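Local structure of adenylation domain (Streptomyces sp., 5N9X) at residues 88-92 with 151-156; 448-454 with 465-471. The protein is an adenylation domain of the ANL superfamily of AMP-binding enzymes, holding ATP and threonine in this model. All blocks are in the same frame, centred on the assembly; numbering follows the deposited sequence.

Contact 1 (88-92 with 151-156)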
loop_
_atom_site.group_PDB
_atom_site.type_symbol
_atom_site.label_atom_id
_atom_site.label_comp_id
_atom_site.label_asym_id
_atom_site.label_seq_id
_atom_site.Cartn_x
_atom_site.Cartn_y
_atom_site.Cartn_z
ATOM N N ILE A 88 -4.758 12.498 -17.269
ATOM C CA ILE A 88 -6.052 11.971 -16.844
ATOM C C ILE A 88 -6.672 12.813 -15.724
ATOM O O ILE A 88 -7.867 13.125 -15.764
ATOM C CB ILE A 88 -5.927 10.479 -16.395
ATOM C CG1 ILE A 88 -5.628 9.588 -17.601
ATOM C CG2 ILE A 88 -7.167 10.012 -15.682
ATOM C CD1 ILE A 88 -5.266 8.146 -17.243
ATOM N N LEU A 89 -5.868 13.201 -14.737
ATOM C CA LEU A 89 -6.374 13.999 -13.620
ATOM C C LEU A 89 -6.733 15.422 -14.065
ATOM O O LEU A 89 -7.814 15.940 -13.714
ATOM C CB LEU A 89 -5.356 14.052 -12.484
ATOM C CG LEU A 89 -5.004 12.759 -11.755
ATOM C CD1 LEU A 89 -3.963 13.019 -10.653
ATOM C CD2 LEU A 89 -6.280 12.072 -11.198
ATOM N N ARG A 90 -5.827 16.043 -14.833
ATOM C CA ARG A 90 -6.085 17.359 -15.402
ATOM C C ARG A 90 -7.372 17.359 -16.237
ATOM O O ARG A 90 -8.136 18.318 -16.172
ATOM C CB ARG A 90 -4.889 17.852 -16.228
ATOM C CG ARG A 90 -5.159 19.145 -17.000
ATOM C CD ARG A 90 -5.406 20.300 -16.067
ATOM N NE ARG A 90 -5.820 21.519 -16.764
ATOM C CZ ARG A 90 -7.090 21.850 -17.026
ATOM N NH1 ARG A 90 -8.087 21.033 -16.691
ATOM N NH2 ARG A 90 -7.364 22.992 -17.647
ATOM N N ALA A 91 -7.651 16.275 -16.957
ATOM C CA ALA A 91 -8.908 16.180 -17.717
ATOM C C ALA A 91 -10.161 16.000 -16.844
ATOM O O ALA A 91 -11.266 15.801 -17.358
ATOM C CB ALA A 91 -8.832 15.040 -18.712
ATOM N N GLY A 92 -9.995 16.040 -15.526
ATOM C CA GLY A 92 -11.116 15.892 -14.610
ATOM C C GLY A 92 -11.573 14.458 -14.362
ATOM O O GLY A 92 -12.599 14.239 -13.720
ATOM N N PRO A 151 -5.775 27.040 -21.157
ATOM C CA PRO A 151 -7.001 27.230 -20.373
ATOM C C PRO A 151 -7.597 25.867 -20.039
ATOM O O PRO A 151 -8.000 25.579 -18.903
ATOM C CB PRO A 151 -7.920 28.007 -21.328
ATOM C CG PRO A 151 -7.025 28.422 -22.494
ATOM C CD PRO A 151 -5.999 27.349 -22.577
ATOM N N GLY A 152 -7.676 25.057 -21.096
ATOM C CA GLY A 152 -7.882 23.625 -21.024
ATOM C C GLY A 152 -9.284 23.152 -20.725
ATOM O O GLY A 152 -10.215 23.956 -20.597
ATOM N N PRO A 153 -9.439 21.825 -20.626
ATOM C CA PRO A 153 -10.669 21.174 -20.171
ATOM C C PRO A 153 -11.016 21.689 -18.782
ATOM O O PRO A 153 -10.144 22.225 -18.100
ATOM C CB PRO A 153 -10.308 19.682 -20.130
ATOM C CG PRO A 153 -8.825 19.597 -20.392
ATOM C CD PRO A 153 -8.424 20.859 -21.075
ATOM N N GLU A 154 -12.270 21.545 -18.380
ATOM C CA GLU A 154 -12.699 21.946 -17.049
ATOM C C GLU A 154 -11.888 21.205 -15.983
ATOM O O GLU A 154 -11.586 20.032 -16.158
ATOM C CB GLU A 154 -14.185 21.665 -16.891
ATOM C CG GLU A 154 -14.747 22.079 -15.567
ATOM C CD GLU A 154 -16.216 21.779 -15.460
ATOM O OE1 GLU A 154 -16.791 21.232 -16.427
ATOM O OE2 GLU A 154 -16.786 22.071 -14.393
ATOM N N ARG A 155 -11.527 21.889 -14.898
ATOM C CA ARG A 155 -10.695 21.304 -13.842
ATOM C C ARG A 155 -11.532 20.524 -12.820
ATOM O O ARG A 155 -12.694 20.853 -12.585
ATOM C CB ARG A 155 -9.874 22.401 -13.135
ATOM C CG ARG A 155 -8.624 22.830 -13.883
ATOM C CD ARG A 155 -7.975 24.113 -13.322
ATOM N NE ARG A 155 -7.198 24.775 -14.373
ATOM C CZ ARG A 155 -5.975 24.396 -14.733
ATOM N NH1 ARG A 155 -5.395 23.380 -14.109
ATOM N NH2 ARG A 155 -5.332 25.015 -15.713
ATOM N N PRO A 156 -10.940 19.487 -12.202
ATOM C CA PRO A 156 -11.715 18.695 -11.236
ATOM C C PRO A 156 -11.867 19.410 -9.898
ATOM O O PRO A 156 -11.081 20.323 -9.636
ATOM C CB PRO A 156 -10.891 17.409 -11.094
ATOM C CG PRO A 156 -9.499 17.803 -11.474
ATOM C CD PRO A 156 -9.612 18.907 -12.476
#

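Contact 2 (448-454 with 465-471)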
loop_
_atom_site.group_PDB
_atom_site.type_symbol
_atom_site.label_atom_id
_atom_site.label_comp_id
_atom_site.label_asym_id
_atom_site.label_seq_id
_atom_site.Cartn_x
_atom_site.Cartn_y
_atom_site.Cartn_z
ATOM N N VAL A 448 13.787 -19.814 9.031
ATOM C CA VAL A 448 12.535 -19.491 8.377
ATOM C C VAL A 448 12.360 -17.995 8.163
ATOM O O VAL A 448 12.257 -17.247 9.134
ATOM C CB VAL A 448 11.323 -19.990 9.184
ATOM C CG1 VAL A 448 10.034 -19.542 8.499
ATOM C CG2 VAL A 448 11.363 -21.497 9.328
ATOM N N VAL A 449 12.306 -17.562 6.902
ATOM C CA VAL A 449 11.961 -16.172 6.591
ATOM C C VAL A 449 10.482 -15.877 6.850
ATOM O O VAL A 449 10.159 -15.040 7.682
ATOM C CB VAL A 449 12.292 -15.798 5.116
ATOM C CG1 VAL A 449 12.341 -14.282 4.956
ATOM C CG2 VAL A 449 13.631 -16.373 4.701
ATOM N N ASP A 450 9.585 -16.558 6.144
ATOM C CA ASP A 450 8.178 -16.168 6.179
ATOM C C ASP A 450 7.218 -17.337 6.326
ATOM O O ASP A 450 7.514 -18.452 5.897
ATOM C CB ASP A 450 7.831 -15.393 4.907
ATOM C CG ASP A 450 6.932 -14.212 5.174
ATOM O OD1 ASP A 450 6.068 -14.287 6.085
ATOM O OD2 ASP A 450 7.109 -13.190 4.474
ATOM N N ALA A 451 6.050 -17.071 6.901
ATOM C CA ALA A 451 5.035 -18.106 7.080
ATOM C C ALA A 451 3.607 -17.593 6.842
ATOM O O ALA A 451 3.291 -16.456 7.157
ATOM C CB ALA A 451 5.151 -18.698 8.479
ATOM N N VAL A 452 2.751 -18.452 6.292
ATOM C CA VAL A 452 1.315 -18.192 6.182
ATOM C C VAL A 452 0.562 -19.352 6.826
ATOM O O VAL A 452 0.740 -20.504 6.422
ATOM C CB VAL A 452 0.872 -18.039 4.719
ATOM C CG1 VAL A 452 -0.656 -17.920 4.602
ATOM C CG2 VAL A 452 1.565 -16.862 4.083
ATOM N N VAL A 453 -0.254 -19.058 7.832
ATOM C CA VAL A 453 -0.973 -20.108 8.536
ATOM C C VAL A 453 -2.465 -19.891 8.357
ATOM O O VAL A 453 -2.954 -18.781 8.575
ATOM C CB VAL A 453 -0.635 -20.139 10.049
ATOM C CG1 VAL A 453 -1.454 -21.216 10.758
ATOM C CG2 VAL A 453 0.849 -20.360 10.276
ATOM N N TRP A 454 -3.193 -20.926 7.946
ATOM C CA TRP A 454 -4.649 -20.789 7.821
ATOM C C TRP A 454 -5.423 -22.073 8.141
ATOM O O TRP A 454 -4.845 -23.146 8.268
ATOM C CB TRP A 454 -5.018 -20.289 6.412
ATOM C CG TRP A 454 -4.887 -21.289 5.320
ATOM C CD1 TRP A 454 -5.900 -21.941 4.663
ATOM C CD2 TRP A 454 -3.671 -21.742 4.725
ATOM N NE1 TRP A 454 -5.382 -22.769 3.695
ATOM C CE2 TRP A 454 -4.018 -22.670 3.712
ATOM C CE3 TRP A 454 -2.316 -21.466 4.958
ATOM C CZ2 TRP A 454 -3.061 -23.313 2.930
ATOM C CZ3 TRP A 454 -1.363 -22.104 4.190
ATOM C CH2 TRP A 454 -1.737 -23.023 3.186
ATOM N N LEU A 465 -5.736 -26.782 10.635
ATOM C CA LEU A 465 -4.639 -25.821 10.614
ATOM C C LEU A 465 -3.487 -26.233 9.702
ATOM O O LEU A 465 -2.921 -27.320 9.845
ATOM C CB LEU A 465 -4.092 -25.623 12.020
ATOM C CG LEU A 465 -4.402 -24.306 12.718
ATOM C CD1 LEU A 465 -3.479 -24.113 13.908
ATOM C CD2 LEU A 465 -4.266 -23.177 11.729
ATOM N N VAL A 466 -3.122 -25.335 8.795
ATOM C CA VAL A 466 -2.102 -25.611 7.795
ATOM C C VAL A 466 -1.111 -24.443 7.753
ATOM O O VAL A 466 -1.455 -23.320 8.119
ATOM C CB VAL A 466 -2.774 -25.875 6.417
ATOM C CG1 VAL A 466 -1.801 -25.793 5.280
ATOM C CG2 VAL A 466 -3.431 -27.232 6.433
ATOM N N CYS A 467 0.129 -24.730 7.371
ATOM C CA CYS A 467 1.150 -23.701 7.242
ATOM C C CYS A 467 1.949 -23.836 5.959
ATOM O O CYS A 467 2.416 -24.924 5.619
ATOM C CB CYS A 467 2.112 -23.732 8.431
ATOM S SG CYS A 467 3.559 -22.656 8.214
ATOM N N ALA A 468 2.110 -22.724 5.251
ATOM C CA ALA A 468 3.163 -22.643 4.245
ATOM C C ALA A 468 4.267 -21.704 4.771
ATOM O O ALA A 468 4.005 -20.733 5.497
ATOM C CB ALA A 468 2.620 -22.164 2.915
ATOM N N TYR A 469 5.506 -22.005 4.420
ATOM C CA TYR A 469 6.622 -21.217 4.913
ATOM C C TYR A 469 7.797 -21.256 3.929
ATOM O O TYR A 469 7.913 -22.174 3.119
ATOM C CB TYR A 469 7.077 -21.727 6.291
ATOM C CG TYR A 469 7.741 -23.084 6.191
ATOM C CD1 TYR A 469 6.987 -24.230 5.979
ATOM C CD2 TYR A 469 9.120 -23.210 6.266
ATOM C CE1 TYR A 469 7.579 -25.459 5.871
ATOM C CE2 TYR A 469 9.727 -24.438 6.155
ATOM C CZ TYR A 469 8.953 -25.558 5.963
ATOM O OH TYR A 469 9.559 -26.788 5.857
ATOM N N THR A 470 8.683 -20.276 4.046
ATOM C CA THR A 470 9.839 -20.173 3.164
ATOM C C THR A 470 11.137 -20.153 3.960
ATOM O O THR A 470 11.140 -19.786 5.134
ATOM C CB THR A 470 9.758 -18.904 2.289
ATOM O OG1 THR A 470 9.425 -17.783 3.113
ATOM C CG2 THR A 470 8.665 -19.064 1.228
ATOM N N ALA A 471 12.234 -20.547 3.322
ATOM C CA ALA A 471 13.556 -20.518 3.949
ATOM C C ALA A 471 14.379 -19.337 3.438
ATOM O O ALA A 471 15.439 -19.012 3.979
ATOM C CB ALA A 471 14.290 -21.829 3.698
#

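Contact 1 (88-92 with 151-156)
Arg-90, on the last turn of its helix, reaches out to the backbone of the 151-156 loop and holds Pro-153 by one oxygen. Its NH1 lies 2.8 Å and its NH2 2.9 Å from Pro-153 O, with N-H...O angles of 144° and 137°, so both bonds are bent, as expected when the end of a guanidinium shares a single acceptor. The oxygen sits close to the guanidinium plane; relative to the carbonyl, NH2 is in plane whereas NH1 stands well above it. CG lies anti to the backbone N and the chain bends at chi2, which turns the guanidinium to the loop although CB points away from it. Over one guanidinium face lies the ring of Pro-153, and over the opposite face Arg-155, its CG 3.4 Å from Arg-90 NH1. The two guanidinium planes are 32° apart. Arg-90 NE and Arg-155 NH1, like charges, are 3.3 Å apart, and a salt bridge from Arg-90 NE to Glu-54 OE1 probably offsets part of the repulsion. A second tight point is Pro-156, whose CG is 3.4 Å from Leu-89 O; Gly-92, its positive phi closing the helix in a Schellman motif, also touches that ring. By contrast, Gly-152 and Glu-154 form the looser, exposed side; Arg-155 is exposed yet packed. Helix 46-62 backs Arg-90 and Pro-153, helix 20-30 meets Arg-155 and Pro-156 through Val-21, and strand 94-97 touches Leu-89 through Tyr-95.

Contact 2 (448-454 with 465-471)
Trp-454 lays its indole beside Val-466, its hydrogen-bonded partner on the adjacent antiparallel strand. With chi1 at 74°, CG stands between the backbone N and the carbonyl carbon, and the ring swings across to the neighbouring strand. Val-466 CG1, placed anti to its own N, then lies over the six-membered ring, 3.8 Å from the centroid and 23° off the normal, a CH-pi contact. The far rim continues to Ala-468, where Trp-454 CZ3 comes within 4.2 Å of Ala-468 CB; Trp-454 NE1 is hydrogen-bonded to His-456 ND1. On the other face of the sheet Val-453 divides its branches: CG1 meets Leu-465 CD2 at 3.6 Å, while CG2 packs on Cys-467 CB. The ring of Tyr-469 leads away from the 448-454 segment, and its OH is hydrogen-bonded to Pro-480 O. The pairs Trp-454/Val-466 and Val-452/Ala-468 are each joined by two backbone hydrogen bonds, among them Val-452 N to Ala-468 O at 2.7 Å. Thr-470 N reaches Asp-450 O at 2.8 Å, the bond from Asp-450 N to Thr-470 OG1 is weak, and the Asp-450 carboxylate turns away to a salt bridge with Arg-443. The strand axes approach to 4.6 Å at 167°, and the short link between consecutive strands 450-457 and 463-470 makes this a beta hairpin, part of the three-stranded sheet of the C-terminal domain of AMP-binding enzymes, with helices 435-443 and 518-528 packed on its two faces.

In the fold
From the N terminus, the chain passes helices 20-30 and 46-62 and strand 70-74 before helix 79-90 brings it to contact 1, which closes when the loop before strand 161-167 returns to the end of that helix. The 58 residues between its segments include strands 94-97, 118-121 and 133-134 of a parallel sheet, so this closure spans a long excursion. Contact 2 opens much later and closes a short hairpin, tying strand 450-457 to strand 463-470 with only ten residues between its segments. The two are in series, neither nested nor crossed. The centres of contacts 1 and 2 are about 48 Å apart, on opposite sides of the chain's centre, and the contacts do not touch.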